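Local coordinates for protein acetylxylan esterase / glucomannan deacetylase (Cellvibrio japonicus, PDB 2WAA) that removes acetyl groups from acetylated xylan and glucomannan in the breakdown of plant cell wall polysaccharides, at residues M169-A174 with A324-L329; D176-L181 with H222-D227; S231-N236 with N250-F255; Y302-H307 with T330-Q335. All coordinates share one frame; numbering follows the deposited sequence. Where two conformers were deposited one is given.

Contact 1 (M169-A174 with A324-L329); sequences MLTAKA and AMAREL
With OG1 beside its backbone N and CG2 anti to that N (chi1 -62°), Thr171 presents both branches to the helix that carries Ala326 and Leu329. Leu329 answers from a different rotamer, CG anti to the backbone N (chi1 169°), which brings its CD2 methyl up to the threonine; the two side chains cross at about a right angle. Ala326 lies at the middle of the interface. The CB of Ala326 is 3.4 Å from Thr171 OG1 and 3.7 Å from Leu170 CB, so the methyl touches two consecutive residues of the facing helix. Further along, Leu329 CD2 stands 3.9 Å from Thr171 OG1 and 4.1 Å from Thr171 CG2.

The segments 169-174 and 324-329 belong to helices 167-174 and 319-337, whose local axes come within 8.8 Å at a crossing angle of -45°. Small residues where they meet bring the CA atoms of Thr171 and Ala326 to 5.0 Å. Tyr167 lies one turn before Thr171 and touches Met325 and Leu329, while Thr330 and Leu333 continue the packing of helix 319-337 against the threonine.

The hydroxyl of Thr171 is turned back on its own helix, hydrogen-bonded to the carbonyl of Tyr167. Its polarity is therefore met within helix 167-174, and what it offers Ala326 is essentially van der Waals surface, in an interface held by shape rather than by polar bonds.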
# COMPACT_ATOMS: atom_id res chain seq x y z
N MET A 169 -5.90 3.62 -1.94
CA MET A 169 -6.25 2.97 -3.22
C MET A 169 -7.50 3.57 -3.87
O MET A 169 -7.53 3.74 -5.10
CB MET A 169 -6.31 1.45 -3.11
CG MET A 169 -4.98 0.83 -2.59
SD MET A 169 -4.81 -0.92 -3.11
CE MET A 169 -3.99 -0.77 -4.69
N LEU A 170 -8.49 3.97 -3.06
CA LEU A 170 -9.69 4.62 -3.62
C LEU A 170 -9.34 5.96 -4.22
O LEU A 170 -9.88 6.29 -5.28
CB LEU A 170 -10.77 4.84 -2.54
CG LEU A 170 -11.36 3.54 -2.02
CD1 LEU A 170 -12.26 3.88 -0.85
CD2 LEU A 170 -12.11 2.85 -3.13
N THR A 171 -8.46 6.73 -3.56
CA THR A 171 -8.02 8.03 -4.05
C THR A 171 -7.25 7.88 -5.39
O THR A 171 -7.51 8.64 -6.32
CB THR A 171 -7.17 8.75 -2.99
OG1 THR A 171 -7.98 8.98 -1.81
CG2 THR A 171 -6.66 10.07 -3.50
N ALA A 172 -6.31 6.93 -5.44
CA ALA A 172 -5.55 6.64 -6.67
C ALA A 172 -6.48 6.26 -7.82
O ALA A 172 -6.29 6.76 -8.94
CB ALA A 172 -4.51 5.55 -6.44
N LYS A 173 -7.45 5.41 -7.54
CA LYS A 173 -8.45 5.01 -8.56
C LYS A 173 -9.24 6.23 -9.07
O LYS A 173 -9.31 6.49 -10.28
CB LYS A 173 -9.43 3.98 -7.99
CG LYS A 173 -10.48 3.51 -8.99
CD LYS A 173 -11.40 2.54 -8.26
CE LYS A 173 -12.17 1.65 -9.25
NZ LYS A 173 -13.41 2.38 -9.62
N ALA A 174 -9.77 7.03 -8.15
CA ALA A 174 -10.42 8.29 -8.57
C ALA A 174 -9.52 9.21 -9.43
O ALA A 174 -9.99 9.87 -10.39
CB ALA A 174 -11.02 9.02 -7.33
N ALA A 324 -15.14 7.97 2.80
CA ALA A 324 -15.29 9.41 3.08
C ALA A 324 -13.94 10.12 2.97
O ALA A 324 -13.85 11.24 2.44
CB ALA A 324 -15.91 9.64 4.45
N MET A 325 -12.87 9.46 3.46
CA MET A 325 -11.58 10.06 3.47
C MET A 325 -11.10 10.31 2.01
O MET A 325 -10.54 11.35 1.70
CB MET A 325 -10.57 9.13 4.21
CG MET A 325 -10.79 9.05 5.72
SD MET A 325 -9.71 7.77 6.42
CE MET A 325 -8.14 8.34 5.94
N ALA A 326 -11.38 9.36 1.12
CA ALA A 326 -10.98 9.54 -0.25
C ALA A 326 -11.77 10.68 -0.87
O ALA A 326 -11.22 11.48 -1.61
CB ALA A 326 -11.19 8.20 -1.05
N ARG A 327 -13.07 10.77 -0.56
CA ARG A 327 -13.89 11.90 -1.07
C ARG A 327 -13.44 13.29 -0.58
O ARG A 327 -13.62 14.32 -1.29
CB ARG A 327 -15.37 11.66 -0.73
CG ARG A 327 -15.97 10.48 -1.48
CD ARG A 327 -17.49 10.48 -1.29
NE ARG A 327 -17.90 10.34 0.10
CZ ARG A 327 -18.21 9.17 0.67
NH1 ARG A 327 -18.16 8.05 -0.03
NH2 ARG A 327 -18.57 9.12 1.93
N GLU A 328 -12.85 13.36 0.62
CA GLU A 328 -12.38 14.64 1.15
C GLU A 328 -11.03 15.02 0.60
O GLU A 328 -10.76 16.19 0.38
CB GLU A 328 -12.27 14.58 2.68
CG GLU A 328 -13.54 14.81 3.42
CD GLU A 328 -13.26 15.09 4.88
OE1 GLU A 328 -12.10 14.92 5.34
OE2 GLU A 328 -14.18 15.50 5.59
N LEU A 329 -10.19 14.01 0.40
CA LEU A 329 -8.80 14.23 0.01
C LEU A 329 -8.72 14.49 -1.51
O LEU A 329 -7.99 15.35 -1.95
CB LEU A 329 -7.99 12.98 0.36
CG LEU A 329 -6.57 12.86 -0.17
CD1 LEU A 329 -5.75 14.06 0.37
CD2 LEU A 329 -5.94 11.56 0.28

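Contact 2 (D176-L181 with H222-D227); sequences DAQVQL and HRYQPD
Tyr224 and Gln180 form a flat amide-on-ring stack at an edge strand of the parallel sheet in the SGNH-type, GDSL-like esterase domain. Segment 176-181 lies on strand 177-183, outermost in that sheet; segment 222-227 is in the loop leading to strand 228-231. The Tyr224 ring reaches from this loop to the strand, and the amide plane of Gln180 lies 1° from parallel to it.

Gln180 runs extended over one face of the ring, counter to the tyrosine side chain. Its CG makes a CH-pi contact 3.6 Å from the centroid of the Tyr224 ring, 10° off the normal, and NE2 ends 3.5 Å from Tyr224 CG. A weak hydrogen bond from Arg25 engages Gln180 OE1.

Gln178, two residues back on the same strand, comes to the ring's edge instead, its amide tilted 61° from the ring plane and its NE2 bonded to the carbonyl of Pro131. The phenol is held by the neighbouring strand 133-139: Tyr224 OH is hydrogen-bonded to the carbonyl of Ile135. Its approach to Gln178 O is close, but the angle is too poor for a bond. In the plane of the ring, Gln178 OE1 lies 3.6 Å from Tyr224 CE1.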
# COMPACT_ATOMS: atom_id res chain seq x y z
N ASP A 176 -7.15 8.22 -11.45
CA ASP A 176 -6.60 7.42 -12.59
C ASP A 176 -5.09 7.30 -12.47
O ASP A 176 -4.33 7.65 -13.39
CB ASP A 176 -6.95 8.08 -13.93
CG ASP A 176 -6.73 7.13 -15.13
OD1 ASP A 176 -6.68 5.89 -14.95
OD2 ASP A 176 -6.61 7.66 -16.24
N ALA A 177 -4.66 6.81 -11.31
CA ALA A 177 -3.24 6.77 -11.00
C ALA A 177 -2.83 5.42 -10.46
O ALA A 177 -3.63 4.68 -9.86
CB ALA A 177 -2.86 7.86 -9.98
N GLN A 178 -1.56 5.09 -10.68
CA GLN A 178 -0.96 3.98 -9.93
C GLN A 178 -0.79 4.39 -8.49
O GLN A 178 -0.74 5.58 -8.18
CB GLN A 178 0.43 3.67 -10.49
CG GLN A 178 0.43 3.21 -11.94
CD GLN A 178 1.84 2.86 -12.32
OE1 GLN A 178 2.52 2.19 -11.54
NE2 GLN A 178 2.29 3.24 -13.52
N VAL A 179 -0.64 3.41 -7.59
CA VAL A 179 -0.31 3.76 -6.23
C VAL A 179 0.63 2.72 -5.64
O VAL A 179 0.49 1.51 -5.89
CB VAL A 179 -1.60 3.88 -5.37
CG1 VAL A 179 -2.33 2.48 -5.28
CG2 VAL A 179 -1.29 4.44 -3.98
N GLN A 180 1.61 3.18 -4.87
CA GLN A 180 2.29 2.28 -3.90
C GLN A 180 1.93 2.75 -2.49
O GLN A 180 1.88 3.96 -2.22
CB GLN A 180 3.80 2.36 -4.04
CG GLN A 180 4.31 1.83 -5.37
CD GLN A 180 5.79 1.52 -5.26
OE1 GLN A 180 6.51 2.02 -4.37
NE2 GLN A 180 6.26 0.68 -6.17
N LEU A 181 1.65 1.78 -1.63
CA LEU A 181 1.44 2.05 -0.20
C LEU A 181 2.74 1.65 0.53
O LEU A 181 3.23 0.49 0.37
CB LEU A 181 0.27 1.22 0.31
CG LEU A 181 -1.04 1.38 -0.45
CD1 LEU A 181 -2.14 0.51 0.21
CD2 LEU A 181 -1.53 2.88 -0.56
N HIS A 222 14.51 4.40 -8.42
CA HIS A 222 14.39 4.52 -9.86
C HIS A 222 13.28 3.59 -10.33
O HIS A 222 12.75 3.74 -11.42
CB HIS A 222 15.73 4.12 -10.51
CG HIS A 222 15.75 4.29 -12.00
ND1 HIS A 222 15.33 3.30 -12.87
CD2 HIS A 222 16.12 5.34 -12.77
CE1 HIS A 222 15.44 3.75 -14.12
NE2 HIS A 222 15.92 4.98 -14.09
N ARG A 223 12.92 2.62 -9.50
CA ARG A 223 11.90 1.64 -9.89
C ARG A 223 10.48 2.20 -9.75
O ARG A 223 9.53 1.58 -10.23
CB ARG A 223 11.99 0.35 -9.04
CG ARG A 223 13.34 -0.42 -9.18
CD ARG A 223 13.41 -1.62 -8.15
NE ARG A 223 12.45 -2.66 -8.50
CZ ARG A 223 12.14 -3.69 -7.72
NH1 ARG A 223 12.77 -3.86 -6.55
NH2 ARG A 223 11.25 -4.59 -8.14
N TYR A 224 10.31 3.30 -9.01
CA TYR A 224 8.98 3.96 -8.97
C TYR A 224 9.16 5.44 -8.65
O TYR A 224 9.53 5.78 -7.52
CB TYR A 224 8.11 3.30 -7.88
CG TYR A 224 6.66 3.73 -7.89
CD1 TYR A 224 5.77 3.25 -8.84
CD2 TYR A 224 6.18 4.63 -6.94
CE1 TYR A 224 4.42 3.65 -8.87
CE2 TYR A 224 4.80 5.03 -6.95
CZ TYR A 224 3.95 4.53 -7.91
OH TYR A 224 2.62 4.87 -7.92
N GLN A 225 8.99 6.30 -9.64
CA GLN A 225 9.17 7.74 -9.43
C GLN A 225 7.78 8.37 -9.47
O GLN A 225 7.17 8.51 -10.55
CB GLN A 225 10.10 8.35 -10.50
CG GLN A 225 11.59 8.12 -10.17
CD GLN A 225 12.05 8.88 -8.91
OE1 GLN A 225 11.24 9.45 -8.19
NE2 GLN A 225 13.37 8.88 -8.66
N PRO A 226 7.23 8.68 -8.28
CA PRO A 226 5.86 9.18 -8.22
C PRO A 226 5.74 10.65 -8.60
O PRO A 226 6.71 11.42 -8.40
CB PRO A 226 5.49 8.99 -6.74
CG PRO A 226 6.88 9.25 -6.01
CD PRO A 226 7.85 8.55 -6.94
N ASP A 227 4.59 10.99 -9.15
CA ASP A 227 4.22 12.38 -9.44
C ASP A 227 3.73 13.04 -8.16
O ASP A 227 3.89 14.24 -7.98
CB ASP A 227 3.07 12.36 -10.41
CG ASP A 227 3.46 11.78 -11.74
OD1 ASP A 227 4.39 12.32 -12.35
OD2 ASP A 227 2.85 10.77 -12.16

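Contact 3 (S231-N236 with N250-F255); sequences SAIGTN and NTYTRF. With ACT (acetate ion), chain C.
Ser231 meets Tyr252 through a hydroxyl pair: OG of Ser231 and OH of Tyr252 are hydrogen-bonded at 2.9 Å, and either could be the donor. The serine OG stands anti to its backbone N (chi1 -178°), which carries it from the end of strand 228-231 to the edge of the phenol ring, near the ring plane. Ser231 also pairs through its backbone with Val269 and Thr271, which places its hydroxyl at the end of a hydrogen-bonded strand.

Two residues on, Ile233 adds an apolar touch and a water bridge. Its CG2 branch lies 4.0 Å from Tyr252 CZ, approaching the ring obliquely, while the rest of the side chain leads away. Its carbonyl accepts a hydrogen bond from a water, 2.7 Å from Ile233 O to the water oxygen, and that water lies in the plane of the Tyr252 ring, an unusually short 2.5 Å from Tyr252 OH.

Beyond Gly234, Thr235 sets CG2 3.8 Å from the methyl carbon CH3 of a bound acetate. Asn236 ND2 donates to acetate OXT at 2.9 Å in a nearly straight bond (169°), and the same nitrogen is also hydrogen-bonded to the carbonyl of Arg187. The acetate is hydrogen-bonded to Gly186 N, Ser141 N and His316 NE2 as well, and Asn236 is inferred to stabilise the transition state.

The acetate, probably from the crystallisation liquor, thus occupies the presumed oxyanion hole. At the other end of the segment, the Ser231 hydroxyl ties the buried phenol of helix 245-262 to the chain leading into that site.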
# COMPACT_ATOMS: atom_id res chain seq x y z
N SER A 231 2.14 12.16 2.53
CA SER A 231 2.65 11.63 3.79
C SER A 231 1.58 11.83 4.86
O SER A 231 1.25 12.97 5.17
CB SER A 231 3.91 12.38 4.20
OG SER A 231 4.39 11.81 5.41
N ALA A 232 1.04 10.73 5.39
CA ALA A 232 -0.06 10.72 6.37
C ALA A 232 0.43 10.07 7.68
O ALA A 232 -0.36 9.45 8.41
CB ALA A 232 -1.23 9.90 5.77
N ILE A 233 1.70 10.30 8.03
CA ILE A 233 2.27 9.67 9.24
C ILE A 233 1.94 10.56 10.43
O ILE A 233 1.62 11.76 10.25
CB ILE A 233 3.81 9.51 9.08
CG1 ILE A 233 4.39 8.59 10.14
CG2 ILE A 233 4.51 10.90 9.10
CD1 ILE A 233 4.07 7.06 9.84
N GLY A 234 1.99 10.00 11.64
CA GLY A 234 1.81 10.82 12.82
C GLY A 234 0.99 10.23 13.97
O GLY A 234 1.33 10.48 15.12
N THR A 235 -0.09 9.49 13.68
CA THR A 235 -0.94 8.96 14.75
C THR A 235 -0.08 8.33 15.86
O THR A 235 -0.28 8.60 17.05
CB THR A 235 -1.84 7.88 14.23
OG1 THR A 235 -2.63 8.45 13.17
CG2 THR A 235 -2.79 7.37 15.34
N ASN A 236 0.87 7.49 15.49
CA ASN A 236 1.56 6.72 16.54
C ASN A 236 2.56 7.57 17.31
O ASN A 236 2.84 7.30 18.49
CB ASN A 236 2.18 5.44 15.92
CG ASN A 236 1.10 4.54 15.35
OD1 ASN A 236 0.13 4.20 16.06
ND2 ASN A 236 1.19 4.20 14.03
N ASN A 250 12.02 19.15 13.16
CA ASN A 250 13.31 18.98 12.52
C ASN A 250 13.42 17.62 11.82
O ASN A 250 14.00 17.52 10.74
CB ASN A 250 14.45 19.18 13.51
CG ASN A 250 14.61 20.64 13.89
OD1 ASN A 250 14.21 21.56 13.13
ND2 ASN A 250 15.22 20.87 15.04
N THR A 251 12.85 16.57 12.41
CA THR A 251 12.93 15.31 11.69
C THR A 251 11.96 15.22 10.53
O THR A 251 12.34 14.65 9.50
CB THR A 251 13.17 14.03 12.56
OG1 THR A 251 12.36 12.91 12.15
CG2 THR A 251 13.04 14.32 14.02
N TYR A 252 10.80 15.86 10.62
CA TYR A 252 9.89 15.84 9.49
C TYR A 252 10.54 16.62 8.34
O TYR A 252 10.50 16.19 7.18
CB TYR A 252 8.54 16.45 9.84
CG TYR A 252 7.37 15.80 9.12
CD1 TYR A 252 7.56 15.05 7.96
CD2 TYR A 252 6.08 15.92 9.63
CE1 TYR A 252 6.45 14.44 7.27
CE2 TYR A 252 4.97 15.35 8.95
CZ TYR A 252 5.17 14.61 7.79
OH TYR A 252 4.08 14.03 7.20
N THR A 253 11.15 17.77 8.66
CA THR A 253 11.80 18.58 7.64
C THR A 253 12.91 17.75 6.98
O THR A 253 13.01 17.72 5.75
CB THR A 253 12.40 19.84 8.28
OG1 THR A 253 11.30 20.65 8.74
CG2 THR A 253 13.23 20.64 7.28
N ARG A 254 13.71 17.07 7.79
CA ARG A 254 14.79 16.30 7.20
C ARG A 254 14.26 15.17 6.32
O ARG A 254 14.80 14.93 5.24
CB ARG A 254 15.76 15.80 8.26
CG ARG A 254 16.98 15.15 7.62
CD ARG A 254 18.16 15.01 8.55
NE ARG A 254 19.20 14.20 7.92
CZ ARG A 254 20.47 14.58 7.78
NH1 ARG A 254 20.87 15.76 8.25
NH2 ARG A 254 21.35 13.78 7.20
N PHE A 255 13.20 14.50 6.74
CA PHE A 255 12.60 13.44 5.89
C PHE A 255 12.04 13.97 4.56
O PHE A 255 12.26 13.36 3.50
CB PHE A 255 11.55 12.64 6.71
CG PHE A 255 10.88 11.53 5.91
CD1 PHE A 255 11.65 10.51 5.35
CD2 PHE A 255 9.50 11.54 5.70
CE1 PHE A 255 11.04 9.50 4.58
CE2 PHE A 255 8.88 10.52 4.95
CZ PHE A 255 9.67 9.50 4.38
C ACT C . -1.79 2.66 13.65
O ACT C . -2.23 1.74 14.42
OXT ACT C . -0.77 2.37 12.98
CH3 ACT C . -2.43 4.02 13.51
O HOH W 1 1.92 13.78 8.50

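Contact 4 (Y302-H307 with T330-Q335); sequences YASSSH and TPQLRQ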
# COMPACT_ATOMS: atom_id res chain seq x y z
N TYR A 302 -0.21 21.03 1.80
CA TYR A 302 -0.99 20.50 2.90
C TYR A 302 -2.40 20.16 2.42
O TYR A 302 -2.97 20.90 1.63
CB TYR A 302 -1.11 21.58 4.00
CG TYR A 302 -2.04 21.15 5.15
CD1 TYR A 302 -1.71 20.07 5.95
CD2 TYR A 302 -3.24 21.81 5.40
CE1 TYR A 302 -2.53 19.65 6.96
CE2 TYR A 302 -4.09 21.37 6.44
CZ TYR A 302 -3.70 20.30 7.21
OH TYR A 302 -4.46 19.80 8.25
N ALA A 303 -2.98 19.06 2.91
CA ALA A 303 -4.39 18.78 2.70
C ALA A 303 -5.07 18.59 4.06
O ALA A 303 -4.53 17.88 4.90
CB ALA A 303 -4.57 17.50 1.87
N SER A 304 -6.21 19.22 4.28
CA SER A 304 -6.87 19.08 5.57
C SER A 304 -7.74 17.83 5.57
O SER A 304 -8.19 17.33 4.52
CB SER A 304 -7.74 20.33 5.87
OG SER A 304 -8.69 20.56 4.84
N SER A 305 -8.08 17.36 6.75
CA SER A 305 -8.99 16.23 6.76
C SER A 305 -9.80 16.19 8.01
O SER A 305 -9.49 16.90 8.98
CB SER A 305 -8.17 14.98 6.71
OG SER A 305 -7.28 15.06 7.78
N SER A 306 -10.83 15.35 7.97
CA SER A 306 -11.72 15.20 9.09
C SER A 306 -11.16 14.10 9.96
O SER A 306 -10.53 13.18 9.47
CB SER A 306 -13.11 14.73 8.62
OG SER A 306 -13.76 15.81 7.96
N HIS A 307 -11.50 14.15 11.23
CA HIS A 307 -11.32 12.97 12.08
C HIS A 307 -12.41 11.95 11.80
O HIS A 307 -13.58 12.30 11.66
CB HIS A 307 -11.41 13.43 13.55
CG HIS A 307 -11.61 12.31 14.53
ND1 HIS A 307 -10.62 11.43 14.86
CD2 HIS A 307 -12.66 12.01 15.34
CE1 HIS A 307 -11.06 10.59 15.79
NE2 HIS A 307 -12.29 10.92 16.09
N THR A 330 -9.47 13.70 -2.28
CA THR A 330 -9.34 13.66 -3.75
C THR A 330 -9.48 15.07 -4.36
O THR A 330 -8.60 15.49 -5.10
CB THR A 330 -10.31 12.62 -4.38
OG1 THR A 330 -9.91 11.29 -3.94
CG2 THR A 330 -10.23 12.69 -5.93
N PRO A 331 -10.52 15.83 -3.97
CA PRO A 331 -10.67 17.19 -4.54
C PRO A 331 -9.49 18.14 -4.27
O PRO A 331 -9.15 18.95 -5.13
CB PRO A 331 -11.95 17.74 -3.87
CG PRO A 331 -12.68 16.55 -3.34
CD PRO A 331 -11.64 15.46 -3.09
N GLN A 332 -8.90 18.02 -3.08
CA GLN A 332 -7.76 18.83 -2.73
C GLN A 332 -6.55 18.42 -3.58
O GLN A 332 -5.82 19.30 -4.06
CB GLN A 332 -7.44 18.70 -1.25
CG GLN A 332 -8.58 19.19 -0.34
CD GLN A 332 -8.20 19.04 1.15
OE1 GLN A 332 -7.37 19.80 1.67
NE2 GLN A 332 -8.79 18.05 1.82
N LEU A 333 -6.32 17.10 -3.74
CA LEU A 333 -5.27 16.61 -4.61
C LEU A 333 -5.47 17.08 -6.07
O LEU A 333 -4.48 17.41 -6.77
CB LEU A 333 -5.20 15.09 -4.54
CG LEU A 333 -4.86 14.58 -3.16
CD1 LEU A 333 -4.67 13.03 -3.18
CD2 LEU A 333 -3.56 15.23 -2.60
N ARG A 334 -6.71 17.10 -6.53
CA ARG A 334 -6.90 17.62 -7.91
C ARG A 334 -6.36 19.05 -8.05
O ARG A 334 -5.75 19.41 -9.09
CB ARG A 334 -8.37 17.59 -8.34
CG ARG A 334 -8.97 16.18 -8.37
CD ARG A 334 -10.25 16.14 -9.21
NE ARG A 334 -10.85 14.80 -9.22
CZ ARG A 334 -10.52 13.82 -10.07
NH1 ARG A 334 -9.58 14.03 -10.99
NH2 ARG A 334 -11.12 12.64 -9.98
N GLN A 335 -6.61 19.90 -7.05
CA GLN A 335 -6.22 21.31 -7.12
C GLN A 335 -4.71 21.41 -7.03
O GLN A 335 -4.09 22.23 -7.70
CB GLN A 335 -6.86 22.13 -5.98
CG GLN A 335 -8.33 22.48 -6.17
CD GLN A 335 -9.03 22.95 -4.88
OE1 GLN A 335 -8.83 22.36 -3.82
NE2 GLN A 335 -9.87 23.98 -4.97
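Gln332 reaches from helix 319-337 to Ser304 and grips its backbone with both ends of the side-chain amide. Ser304 N donates to Gln332 OE1 at 2.9 Å, and Gln332 NE2 donates to Ser304 O, also at 2.9 Å. The second bond is the straighter, 171° at the hydrogen against 145° for the first. In each case the donor lies in the carbonyl plane, on a lone pair of the acceptor. The amide is thereby held at two points, which fixes its rotation. With CG beside the backbone N (chi1 -62°) the chain runs out extended, and its amide reaches the loop.

The tight part is this amide pair together with Ala303, which is buried. Ala303 CA lies 3.3 Å from Gln332 OE1 and its CB 3.6 Å from the same oxygen, so the carbonyl oxygen sits against the alanine while it accepts the serine N-H. A further bond joins Gln332 NE2 to the carbonyl of Glu328, one turn back in the helix.

The other side is looser. Ser304 is exposed in the isolated molecule, though a crystal neighbour touches it, and its OG comes no nearer than 3.5 Å to Gln332 OE1. Ser306 OG, further along the loop, lies close to a carboxylate oxygen of Glu328, but the approach is too short for this bond to be other than doubtful.

Here a side-chain amide imitates a backbone pairing partner, joining the loop after the edge strand 300-302 to the last helix of the modelled chain, within the alpha/beta arrangement of the SGNH hydrolase fold.

Contacts 1 and 4 are neighbours on helix 319-337, with centres about 9 Å apart: Thr171 of contact 1 packs CG2 against Leu333 CD1 of contact 4 at 3.6 Å. Contact 2 joins contact 1 through the turn from helix 167-174 into strand 177-183, where Ala172 CB meets Val179 CB at 3.5 Å. Contact 3, whose first segment follows closely on the second of contact 2, lies about 21 Å from contact 1, centre to centre. It alone includes an inferred active-site residue, Asn236; the side chain of Ile233 lies about 9 Å from that of Ser141, the inferred nucleophile. Away from the site, contacts 1 and 2 are packing, contact 4 a pair of amide hydrogen bonds.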